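Local atomic coordinates of alkylpurine DNA glycosylase AlkC (Pseudomonas fluorescens, PDB entry 5VI0), a protein that removes alkylated purine bases from DNA, initiating base excision repair without flipping the damaged nucleotide out of the duplex. Residues 14-19 with 89-94; 298-303 with 352-357; 315-320 with 330-335. All blocks are in the same frame, centred on the assembly; numbering follows the deposited sequence.

Overall arrangement
From the N terminus, contact 1 comes first: 14-19, just before helix 19-32, meets 89-94, the turn leading into helix 95-103, and closes a mostly helical loop of 69 residues in the N-terminal half. The chain then runs through further helices into the C-terminal β domain. There contact 2 pairs neighbouring strands 293-304 and 347-355 and closes a loop of 48 residues. Contact 3, nested inside it, closes a short loop of nine and brings together strands 310-322 and 327-335, the outermost two of the sheet order. Contacts 2 and 3 touch, notably through Y299 and Q334, whereas contact 1 lies in series with both, its centre about 45 Å from that of contact 2.

Contact 1 of 3, residues 14-19 with 89-94. With P4K (polyethylene glycol), chain G.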
loop_
_atom_site.group_PDB
_atom_site.type_symbol
_atom_site.label_atom_id
_atom_site.label_comp_id
_atom_site.label_asym_id
_atom_site.label_seq_id
_atom_site.Cartn_x
_atom_site.Cartn_y
_atom_site.Cartn_z
ATOM N N LYS A 14 -19.624 -8.157 -3.378
ATOM C CA LYS A 14 -19.860 -9.526 -3.835
ATOM C C LYS A 14 -20.914 -9.581 -4.932
ATOM O O LYS A 14 -20.983 -10.572 -5.669
ATOM C CB LYS A 14 -20.270 -10.424 -2.663
ATOM C CG LYS A 14 -21.600 -10.060 -2.038
ATOM C CD LYS A 14 -21.808 -10.751 -0.697
ATOM C CE LYS A 14 -23.222 -10.465 -0.165
ATOM N NZ LYS A 14 -23.458 -10.994 1.218
ATOM N N GLU A 15 -21.729 -8.534 -5.064
ATOM C CA GLU A 15 -22.735 -8.524 -6.109
ATOM C C GLU A 15 -22.144 -8.290 -7.486
ATOM O O GLU A 15 -22.884 -8.359 -8.473
ATOM C CB GLU A 15 -23.791 -7.472 -5.798
ATOM C CG GLU A 15 -24.417 -7.624 -4.414
ATOM C CD GLU A 15 -25.153 -8.947 -4.204
ATOM O OE1 GLU A 15 -25.262 -9.372 -3.037
ATOM O OE2 GLU A 15 -25.638 -9.553 -5.186
ATOM N N ILE A 16 -20.839 -8.019 -7.588
ATOM C CA ILE A 16 -20.204 -8.056 -8.902
ATOM C C ILE A 16 -20.337 -9.446 -9.505
ATOM O O ILE A 16 -20.585 -9.585 -10.703
ATOM C CB ILE A 16 -18.733 -7.618 -8.817
ATOM C CG1 ILE A 16 -18.649 -6.139 -8.432
ATOM C CG2 ILE A 16 -18.069 -7.813 -10.145
ATOM C CD1 ILE A 16 -17.265 -5.690 -7.926
ATOM N N PHE A 17 -20.204 -10.490 -8.681
ATOM C CA PHE A 17 -20.438 -11.879 -9.104
ATOM C C PHE A 17 -21.863 -12.319 -8.770
ATOM O O PHE A 17 -22.090 -13.236 -7.976
ATOM C CB PHE A 17 -19.422 -12.809 -8.455
ATOM C CG PHE A 17 -18.003 -12.569 -8.896
ATOM C CD1 PHE A 17 -17.512 -13.157 -10.052
ATOM C CD2 PHE A 17 -17.156 -11.762 -8.145
ATOM C CE1 PHE A 17 -16.213 -12.943 -10.447
ATOM C CE2 PHE A 17 -15.852 -11.545 -8.537
ATOM C CZ PHE A 17 -15.377 -12.135 -9.688
ATOM N N ASN A 18 -22.844 -11.640 -9.363
ATOM C CA ASN A 18 -24.219 -12.064 -9.171
ATOM C C ASN A 18 -24.623 -13.014 -10.299
ATOM O O ASN A 18 -23.828 -13.352 -11.178
ATOM C CB ASN A 18 -25.162 -10.863 -9.078
ATOM C CG ASN A 18 -25.119 -9.988 -10.313
ATOM O OD1 ASN A 18 -24.599 -10.379 -11.365
ATOM N ND2 ASN A 18 -25.680 -8.797 -10.195
ATOM N N VAL A 19 -25.881 -13.450 -10.276
ATOM C CA VAL A 19 -26.313 -14.428 -11.258
ATOM C C VAL A 19 -26.273 -13.832 -12.655
ATOM O O VAL A 19 -25.927 -14.519 -13.620
ATOM C CB VAL A 19 -27.704 -14.975 -10.892
ATOM C CG1 VAL A 19 -28.207 -15.912 -11.979
ATOM C CG2 VAL A 19 -27.637 -15.707 -9.549
ATOM N N SER A 89 -15.210 -6.696 -17.127
ATOM C CA SER A 89 -14.571 -6.019 -16.010
ATOM C C SER A 89 -13.244 -6.651 -15.601
ATOM O O SER A 89 -13.110 -7.876 -15.527
ATOM C CB SER A 89 -15.532 -6.003 -14.808
ATOM O OG SER A 89 -14.846 -6.218 -13.589
ATOM N N GLY A 90 -12.284 -5.796 -15.265
ATOM C CA GLY A 90 -11.022 -6.282 -14.722
ATOM C C GLY A 90 -11.176 -6.982 -13.384
ATOM O O GLY A 90 -10.493 -7.969 -13.106
ATOM N N PHE A 91 -12.069 -6.481 -12.534
ATOM C CA PHE A 91 -12.345 -7.168 -11.280
ATOM C C PHE A 91 -12.904 -8.569 -11.537
ATOM O O PHE A 91 -12.463 -9.556 -10.936
ATOM C CB PHE A 91 -13.312 -6.333 -10.452
ATOM C CG PHE A 91 -13.462 -6.801 -9.040
ATOM C CD1 PHE A 91 -14.368 -7.784 -8.714
ATOM C CD2 PHE A 91 -12.706 -6.244 -8.033
ATOM C CE1 PHE A 91 -14.506 -8.203 -7.400
ATOM C CE2 PHE A 91 -12.847 -6.661 -6.728
ATOM C CZ PHE A 91 -13.745 -7.633 -6.410
ATOM N N VAL A 92 -13.867 -8.676 -12.445
ATOM C CA VAL A 92 -14.479 -9.969 -12.732
ATOM C C VAL A 92 -13.424 -10.970 -13.171
ATOM O O VAL A 92 -13.466 -12.147 -12.794
ATOM C CB VAL A 92 -15.576 -9.790 -13.791
ATOM C CG1 VAL A 92 -16.145 -11.126 -14.234
ATOM C CG2 VAL A 92 -16.645 -8.891 -13.223
ATOM N N SER A 93 -12.438 -10.513 -13.929
ATOM C CA SER A 93 -11.488 -11.427 -14.517
ATOM C C SER A 93 -10.414 -11.882 -13.537
ATOM O O SER A 93 -9.504 -12.607 -13.950
ATOM C CB SER A 93 -10.859 -10.791 -15.759
ATOM O OG SER A 93 -10.219 -9.588 -15.414
ATOM N N LEU A 94 -10.500 -11.514 -12.258
ATOM C CA LEU A 94 -9.621 -12.145 -11.277
ATOM C C LEU A 94 -9.732 -13.670 -11.283
ATOM O O LEU A 94 -8.802 -14.347 -10.842
ATOM C CB LEU A 94 -9.906 -11.638 -9.860
ATOM C CG LEU A 94 -9.651 -10.154 -9.585
ATOM C CD1 LEU A 94 -10.028 -9.815 -8.148
ATOM C CD2 LEU A 94 -8.214 -9.778 -9.854
HETATM O O1 P4K G . -3.585 1.320 -17.488
HETATM C C1 P4K G . -4.546 1.307 -16.452
HETATM C C2 P4K G . -4.349 0.109 -15.509
HETATM O O2 P4K G . -5.599 -0.391 -15.081
HETATM C C3 P4K G . -5.758 -1.793 -15.074
HETATM C C4 P4K G . -7.152 -2.175 -15.610
HETATM O O3 P4K G . -7.169 -3.423 -16.269
HETATM C C5 P4K G . -7.671 -3.455 -17.594
HETATM C C6 P4K G . -9.016 -2.715 -17.692
HETATM O O4 P4K G . -10.033 -3.579 -18.137
HETATM C C7 P4K G . -11.365 -3.246 -17.804
HETATM C C8 P4K G . -11.474 -2.760 -16.350
HETATM O O5 P4K G . -12.745 -2.176 -16.158
HETATM C C9 P4K G . -13.572 -2.819 -15.221
HETATM C C10 P4K G . -13.344 -2.301 -13.793
HETATM O O6 P4K G . -12.574 -3.165 -12.987
HETATM C C11 P4K G . -11.309 -2.644 -12.630
HETATM C C12 P4K G . -10.796 -3.270 -11.325
HETATM O O7 P4K G . -9.620 -3.990 -11.629
HETATM C C13 P4K G . -9.381 -5.180 -10.909
HETATM C C14 P4K G . -8.304 -4.902 -9.858
HETATM O O8 P4K G . -8.189 -5.951 -8.929
HETATM C C15 P4K G . -9.141 -6.003 -7.903
HETATM C C16 P4K G . -8.972 -4.798 -6.985
HETATM C C17 P4K G . -10.128 -3.814 -5.194
HETATM C C18 P4K G . -10.078 -4.042 -3.678
HETATM C C19 P4K G . -8.333 -3.904 -2.070
HETATM C C20 P4K G . -8.533 -3.120 -0.766
HETATM C C21 P4K G . -7.808 -0.827 -0.647
HETATM C C22 P4K G . -7.785 0.162 -1.816
HETATM C C23 P4K G . -9.116 2.124 -2.109
HETATM C C24 P4K G . -10.088 2.676 -1.069
HETATM C C25 P4K G . -12.169 1.606 -1.191
HETATM C C26 P4K G . -13.612 1.900 -1.576
HETATM C C27 P4K G . -14.292 0.836 -3.552
HETATM C C28 P4K G . -15.157 1.292 -4.730
HETATM C C29 P4K G . -16.151 3.444 -4.917
HETATM C C30 P4K G . -15.788 4.901 -5.211
HETATM O O10 P4K G . -9.015 -3.295 -3.135
HETATM O O11 P4K G . -8.786 -1.762 -1.033
HETATM O O12 P4K G . -8.133 1.448 -1.376
HETATM O O13 P4K G . -11.400 2.710 -1.557
HETATM O O14 P4K G . -13.691 1.958 -2.971
HETATM O O15 P4K G . -14.983 2.664 -4.974
HETATM O O9 P4K G . -9.729 -5.001 -5.828
#
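I16 and F91 cross at about a right angle, the methyl CD1 of I16 lying over one face of the F91 ring. This CH-pi contact sets I16 CD1 4.0 Å from the F91 centroid, displaced toward the rim. The second branch of I16 is used as well: CG2 stands anti to the backbone N (chi1, measured to CG1, is -66°) and reaches V92, where I16 CG2 and V92 CG2 are 3.6 Å apart. F17 arrives at a slant to F91, its CE2 3.8 Å from F91 CE1, while the edge of the F17 ring meets a backbone oxygen, with F17 CZ 3.6 Å from V92 O. V54 and M55 of helix 54-68 also pack on F91. The turn carrying F91 and V92 is held by an ST motif in which V92 N donates to S89 OG at 2.9 Å, nearly straight at 171°. F91 CD2 lies 3.6 Å from C15 of the polyethylene glycol, and F91 N gives its O6 a weak hydrogen bond. The cluster joins the turns before helices 19-32 and 95-103, consistent with the helical-repeat architecture of this DNA alkylation repair family; F91 walls the ligand pocket with S89, G90 and L94, I16 and F17 packing behind it.

Contact 2 of 3, residues 298-303 with 352-357; sequences DYAIDY and HVLVNG
D298 and L354, like A300 and H352, face each other as antiparallel hydrogen-bonded pairs, and they illustrate how backbone bonding sets a register that side chains then reinforce. Each pair is joined by two reciprocal backbone bonds: L354 N to D298 O is 2.8 Å long, and A300 N to H352 O is 2.9 Å. Between them Y299 and V353 form a non-hydrogen-bonded pair, their CA atoms 4.4 Å apart. Here Y299 CA makes a CA-H...O contact of 3.1 Å with H352 O.

The polar side-chain contact lies beyond the last of these pairs. H352 NE2 donates to D302 OD2 over 3.0 Å, close to the ring plane and fairly straight at 162°, but meets the oxygen from above the carboxylate plane. With CG anti to the carbonyl carbon (chi1 -44°), the imidazole of H352 extends along the sheet to D302. Its other nitrogen, ND1, bonds to S362, so the ring is gripped at both nitrogens. An alanine in place of D302 would remove the carboxylate and is likely to deprive H352 NE2 of this partner, leaving the imidazole held through ND1 and freer to turn.

Apolar packing is lighter. A300 CB lies 4.4 Å from L354 CD1, on the face that also carries D298 and H352. Y299 and V353 occupy the other face, where both touch strand 278-287 and the hydroxyl of Y299 bonds to Q334. A twisted antiparallel pair with one side turned to a facing strand is characteristic of a β-sandwich, consistent with the immunoglobulin-like domain of AlkC.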
loop_
_atom_site.group_PDB
_atom_site.type_symbol
_atom_site.label_atom_id
_atom_site.label_comp_id
_atom_site.label_asym_id
_atom_site.label_seq_id
_atom_site.Cartn_x
_atom_site.Cartn_y
_atom_site.Cartn_z
ATOM N N ASP A 298 5.913 22.860 13.077
ATOM C CA ASP A 298 4.974 21.775 13.313
ATOM C C ASP A 298 5.307 21.125 14.644
ATOM O O ASP A 298 6.325 21.429 15.266
ATOM C CB ASP A 298 5.025 20.716 12.196
ATOM C CG ASP A 298 4.660 21.279 10.835
ATOM O OD1 ASP A 298 3.798 22.181 10.757
ATOM O OD2 ASP A 298 5.245 20.822 9.834
ATOM N N TYR A 299 4.442 20.220 15.084
ATOM C CA TYR A 299 4.784 19.380 16.224
ATOM C C TYR A 299 4.235 17.972 16.015
ATOM O O TYR A 299 3.267 17.757 15.288
ATOM C CB TYR A 299 4.291 19.985 17.548
ATOM C CG TYR A 299 2.804 19.961 17.758
ATOM C CD1 TYR A 299 1.975 20.870 17.124
ATOM C CD2 TYR A 299 2.225 19.032 18.609
ATOM C CE1 TYR A 299 0.600 20.849 17.333
ATOM C CE2 TYR A 299 0.861 19.005 18.822
ATOM C CZ TYR A 299 0.053 19.912 18.187
ATOM O OH TYR A 299 -1.304 19.875 18.407
ATOM N N ALA A 300 4.890 17.007 16.624
ATOM C CA ALA A 300 4.485 15.621 16.488
ATOM C C ALA A 300 4.273 15.027 17.866
ATOM O O ALA A 300 5.016 15.319 18.806
ATOM C CB ALA A 300 5.513 14.800 15.714
ATOM N N ILE A 301 3.232 14.219 17.976
ATOM C CA ILE A 301 2.934 13.453 19.171
ATOM C C ILE A 301 3.237 11.996 18.854
ATOM O O ILE A 301 2.723 11.455 17.870
ATOM C CB ILE A 301 1.473 13.648 19.596
ATOM C CG1 ILE A 301 1.200 15.140 19.813
ATOM C CG2 ILE A 301 1.168 12.840 20.853
ATOM C CD1 ILE A 301 -0.172 15.460 20.412
ATOM N N ASP A 302 4.107 11.371 19.648
ATOM C CA ASP A 302 4.282 9.919 19.571
ATOM C C ASP A 302 3.131 9.301 20.334
ATOM O O ASP A 302 3.222 9.023 21.527
ATOM C CB ASP A 302 5.614 9.476 20.149
ATOM C CG ASP A 302 6.766 9.966 19.357
ATOM O OD1 ASP A 302 6.555 10.313 18.181
ATOM O OD2 ASP A 302 7.879 10.011 19.909
ATOM N N TYR A 303 2.013 9.134 19.651
ATOM C CA TYR A 303 0.854 8.531 20.282
ATOM C C TYR A 303 1.156 7.087 20.665
ATOM O O TYR A 303 1.736 6.328 19.881
ATOM C CB TYR A 303 -0.332 8.582 19.331
ATOM C CG TYR A 303 -1.037 9.909 19.263
ATOM C CD1 TYR A 303 -1.970 10.273 20.238
ATOM C CD2 TYR A 303 -0.803 10.785 18.208
ATOM C CE1 TYR A 303 -2.642 11.482 20.164
ATOM C CE2 TYR A 303 -1.464 11.992 18.124
ATOM C CZ TYR A 303 -2.379 12.339 19.102
ATOM O OH TYR A 303 -3.036 13.543 19.011
ATOM N N HIS A 352 7.373 16.425 20.025
ATOM C CA HIS A 352 8.528 17.065 19.401
ATOM C C HIS A 352 8.084 18.317 18.667
ATOM O O HIS A 352 7.025 18.325 18.032
ATOM C CB HIS A 352 9.234 16.147 18.393
ATOM C CG HIS A 352 9.413 14.743 18.868
ATOM N ND1 HIS A 352 10.484 14.350 19.642
ATOM C CD2 HIS A 352 8.654 13.638 18.682
ATOM C CE1 HIS A 352 10.377 13.062 19.909
ATOM N NE2 HIS A 352 9.274 12.608 19.341
ATOM N N VAL A 353 8.909 19.363 18.729
ATOM C CA VAL A 353 8.682 20.566 17.946
ATOM C C VAL A 353 9.608 20.550 16.739
ATOM O O VAL A 353 10.828 20.351 16.873
ATOM C CB VAL A 353 8.888 21.825 18.792
ATOM C CG1 VAL A 353 8.762 23.060 17.895
ATOM C CG2 VAL A 353 7.862 21.834 19.888
ATOM N N LEU A 354 9.028 20.767 15.561
ATOM C CA LEU A 354 9.748 20.733 14.298
ATOM C C LEU A 354 9.765 22.128 13.696
ATOM O O LEU A 354 8.714 22.760 13.562
ATOM C CB LEU A 354 9.100 19.753 13.309
ATOM C CG LEU A 354 9.312 18.245 13.501
ATOM C CD1 LEU A 354 8.664 17.770 14.775
ATOM C CD2 LEU A 354 8.727 17.471 12.342
ATOM N N VAL A 355 10.948 22.595 13.314
ATOM C CA VAL A 355 11.095 23.839 12.566
ATOM C C VAL A 355 11.846 23.531 11.278
ATOM O O VAL A 355 12.994 23.075 11.314
ATOM C CB VAL A 355 11.820 24.917 13.386
ATOM C CG1 VAL A 355 11.884 26.191 12.582
ATOM C CG2 VAL A 355 11.089 25.155 14.712
ATOM N N ASN A 356 11.197 23.778 10.146
ATOM C CA ASN A 356 11.750 23.453 8.832
ATOM C C ASN A 356 12.217 21.999 8.781
ATOM O O ASN A 356 13.268 21.669 8.228
ATOM C CB ASN A 356 12.859 24.433 8.451
ATOM C CG ASN A 356 12.306 25.840 8.184
ATOM O OD1 ASN A 356 11.200 26.165 8.614
ATOM N ND2 ASN A 356 13.061 26.664 7.470
ATOM N N GLY A 357 11.413 21.117 9.369
ATOM C CA GLY A 357 11.669 19.703 9.267
ATOM C C GLY A 357 12.785 19.188 10.141
ATOM O O GLY A 357 13.228 18.051 9.945
#

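Contact 3 of 3, residues 315-320 with 330-335. With nucleotides of chain E.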
loop_
_atom_site.group_PDB
_atom_site.type_symbol
_atom_site.label_atom_id
_atom_site.label_comp_id
_atom_site.label_asym_id
_atom_site.label_seq_id
_atom_site.Cartn_x
_atom_site.Cartn_y
_atom_site.Cartn_z
ATOM N N PHE A 315 1.153 17.603 13.495
ATOM C CA PHE A 315 0.187 18.691 13.346
ATOM C C PHE A 315 0.893 19.994 12.967
ATOM O O PHE A 315 2.054 20.212 13.322
ATOM C CB PHE A 315 -0.618 18.897 14.637
ATOM C CG PHE A 315 -1.293 17.647 15.125
ATOM C CD1 PHE A 315 -0.645 16.791 16.001
ATOM C CD2 PHE A 315 -2.563 17.314 14.685
ATOM C CE1 PHE A 315 -1.244 15.637 16.431
ATOM C CE2 PHE A 315 -3.173 16.158 15.120
ATOM C CZ PHE A 315 -2.511 15.314 15.994
ATOM N N LYS A 316 0.177 20.864 12.248
ATOM C CA LYS A 316 0.699 22.162 11.829
ATOM C C LYS A 316 0.471 23.215 12.906
ATOM O O LYS A 316 -0.633 23.334 13.452
ATOM C CB LYS A 316 0.047 22.620 10.525
ATOM C CG LYS A 316 0.403 21.767 9.330
ATOM C CD LYS A 316 0.120 22.481 8.024
ATOM C CE LYS A 316 0.480 21.579 6.846
ATOM N NZ LYS A 316 1.759 20.817 7.080
ATOM N N LEU A 317 1.521 23.980 13.204
ATOM C CA LEU A 317 1.450 25.122 14.113
ATOM C C LEU A 317 1.394 26.452 13.369
ATOM O O LEU A 317 0.425 27.200 13.506
ATOM C CB LEU A 317 2.646 25.112 15.071
ATOM C CG LEU A 317 2.457 24.213 16.282
ATOM C CD1 LEU A 317 3.781 23.978 17.026
ATOM C CD2 LEU A 317 1.391 24.809 17.195
ATOM N N LYS A 318 2.413 26.761 12.569
ATOM C CA LYS A 318 2.508 28.110 12.033
ATOM C C LYS A 318 3.522 28.134 10.902
ATOM O O LYS A 318 4.589 27.528 11.012
ATOM C CB LYS A 318 2.924 29.085 13.146
ATOM C CG LYS A 318 2.809 30.548 12.815
ATOM C CD LYS A 318 3.167 31.373 14.045
ATOM C CE LYS A 318 3.029 32.870 13.812
ATOM N NZ LYS A 318 1.621 33.298 13.667
ATOM N N ALA A 319 3.182 28.833 9.823
ATOM C CA ALA A 319 4.111 29.114 8.734
ATOM C C ALA A 319 4.185 30.623 8.559
ATOM O O ALA A 319 3.195 31.253 8.181
ATOM C CB ALA A 319 3.674 28.440 7.433
ATOM N N PHE A 320 5.355 31.197 8.806
ATOM C CA PHE A 320 5.456 32.644 8.924
ATOM C C PHE A 320 6.908 33.049 8.717
ATOM O O PHE A 320 7.792 32.206 8.553
ATOM C CB PHE A 320 4.945 33.105 10.292
ATOM C CG PHE A 320 5.876 32.756 11.411
ATOM C CD1 PHE A 320 6.139 31.425 11.722
ATOM C CD2 PHE A 320 6.521 33.750 12.124
ATOM C CE1 PHE A 320 7.009 31.095 12.735
ATOM C CE2 PHE A 320 7.392 33.430 13.132
ATOM C CZ PHE A 320 7.644 32.100 13.438
ATOM N N ILE A 330 4.703 30.849 20.512
ATOM C CA ILE A 330 3.774 29.939 19.853
ATOM C C ILE A 330 3.057 29.124 20.919
ATOM O O ILE A 330 3.694 28.594 21.840
ATOM C CB ILE A 330 4.489 29.025 18.841
ATOM C CG1 ILE A 330 5.143 29.896 17.768
ATOM C CG2 ILE A 330 3.494 28.067 18.194
ATOM C CD1 ILE A 330 5.854 29.146 16.655
ATOM N N ARG A 331 1.731 29.031 20.790
ATOM C CA ARG A 331 0.860 28.367 21.749
ATOM C C ARG A 331 -0.236 27.615 21.000
ATOM O O ARG A 331 -0.789 28.110 20.015
ATOM C CB ARG A 331 0.252 29.386 22.721
ATOM C CG ARG A 331 -0.892 28.856 23.580
ATOM C CD ARG A 331 -1.440 29.940 24.509
ATOM N NE ARG A 331 -0.346 30.671 25.144
ATOM C CZ ARG A 331 0.313 30.247 26.220
ATOM N NH1 ARG A 331 1.306 30.977 26.720
ATOM N NH2 ARG A 331 -0.024 29.091 26.793
ATOM N N ARG A 332 -0.541 26.411 21.459
ATOM C CA ARG A 332 -1.558 25.592 20.819
ATOM C C ARG A 332 -2.215 24.763 21.902
ATOM O O ARG A 332 -1.516 24.119 22.690
ATOM C CB ARG A 332 -0.951 24.684 19.737
ATOM C CG ARG A 332 -1.836 23.513 19.272
ATOM C CD ARG A 332 -3.072 24.028 18.523
ATOM N NE ARG A 332 -2.702 24.985 17.482
ATOM C CZ ARG A 332 -2.401 24.643 16.233
ATOM N NH1 ARG A 332 -2.426 23.362 15.876
ATOM N NH2 ARG A 332 -2.057 25.574 15.349
ATOM N N GLU A 333 -3.540 24.804 21.955
ATOM C CA GLU A 333 -4.311 23.909 22.802
ATOM C C GLU A 333 -4.815 22.740 21.970
ATOM O O GLU A 333 -5.270 22.922 20.833
ATOM C CB GLU A 333 -5.486 24.639 23.439
ATOM C CG GLU A 333 -6.302 23.774 24.381
ATOM C CD GLU A 333 -7.548 24.483 24.887
ATOM O OE1 GLU A 333 -8.514 24.630 24.098
ATOM O OE2 GLU A 333 -7.549 24.904 26.068
ATOM N N GLN A 334 -4.733 21.534 22.532
ATOM C CA GLN A 334 -5.242 20.348 21.855
ATOM C C GLN A 334 -6.126 19.559 22.808
ATOM O O GLN A 334 -5.749 19.324 23.962
ATOM C CB GLN A 334 -4.106 19.465 21.323
ATOM C CG GLN A 334 -4.599 18.244 20.597
ATOM C CD GLN A 334 -3.503 17.480 19.890
ATOM O OE1 GLN A 334 -2.335 17.882 19.887
ATOM N NE2 GLN A 334 -3.875 16.365 19.277
ATOM N N HIS A 335 -7.302 19.169 22.318
ATOM C CA HIS A 335 -8.254 18.362 23.069
ATOM C C HIS A 335 -7.969 16.891 22.793
ATOM O O HIS A 335 -8.109 16.444 21.651
ATOM C CB HIS A 335 -9.684 18.722 22.659
ATOM C CG HIS A 335 -10.749 17.984 23.421
ATOM N ND1 HIS A 335 -12.073 17.977 23.031
ATOM C CD2 HIS A 335 -10.687 17.236 24.552
ATOM C CE1 HIS A 335 -12.778 17.262 23.890
ATOM N NE2 HIS A 335 -11.961 16.794 24.817
ATOM P P DA E 2 -3.012 19.639 10.361
ATOM O OP1 DA E 2 -2.186 20.213 11.451
ATOM O OP2 DA E 2 -2.474 18.664 9.381
ATOM O "O5'" DA E 2 -4.270 18.865 10.966
ATOM C "C5'" DA E 2 -5.103 19.485 11.921
ATOM C "C4'" DA E 2 -6.213 18.533 12.326
ATOM O "O4'" DA E 2 -7.148 18.406 11.240
ATOM C "C3'" DA E 2 -5.755 17.117 12.677
ATOM O "O3'" DA E 2 -6.473 16.662 13.841
ATOM C "C2'" DA E 2 -6.038 16.294 11.408
ATOM C "C1'" DA E 2 -7.132 17.088 10.696
ATOM N N9 DA E 2 -6.951 17.203 9.239
ATOM C C8 DA E 2 -5.816 16.943 8.511
ATOM N N7 DA E 2 -5.959 17.155 7.215
ATOM C C5 DA E 2 -7.274 17.596 7.089
ATOM C C6 DA E 2 -8.057 17.992 5.974
ATOM N N6 DA E 2 -7.612 18.011 4.712
ATOM N N1 DA E 2 -9.325 18.363 6.207
ATOM C C2 DA E 2 -9.789 18.337 7.457
ATOM N N3 DA E 2 -9.160 17.998 8.575
ATOM C C4 DA E 2 -7.894 17.635 8.323
#
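L317 and R332 mark the closest backbone approach, their CA atoms 7.4 Å apart. The two strand segments run antiparallel at 152°, with 8.1 Å between their axes. No backbone hydrogen bond links them; side chains bridge the interval. Strand 315-320 is irregular: L317 and K318 both face V297 in a classic β bulge.

R332 makes the polar bridge. Its chain, bent at chi2 and chi3, folds the guanidinium back so that NH1 donates to K316 O at 3.0 Å, while NH2 adds a weak bond to the same oxygen. L317 runs past it in the opposite sense and sets CD2 over the centre of one guanidinium face, with L317 CD2 3.5 Å from R332 CB. The same methyl lies 4.0 Å from I330 CG2, an apolar flank that F283 of strand 278-287 extends.

At the other end, Q334 and F315 cross at about a right angle, the amide and ring planes 71° apart. Extended beyond CG, Q334 places NE2 3.7 Å from F315 CZ, while its OE1 bonds to the hydroxyl of Y299. The F315 ring presents its edge to the sugar of DA2 of chain E, with F315 CE2 3.6 Å from O3' of that nucleotide. K316 N donates to OP1 of DA2 of chain E over 2.6 Å, almost straight at 175°.

Thus K316 offers its N-H to a DNA phosphate while its carbonyl is held by an arginine, whose charge would probably favour the phosphate. These contacts reach a phosphate and a sugar, not a base, which is consistent with binding that does not depend on sequence at this point.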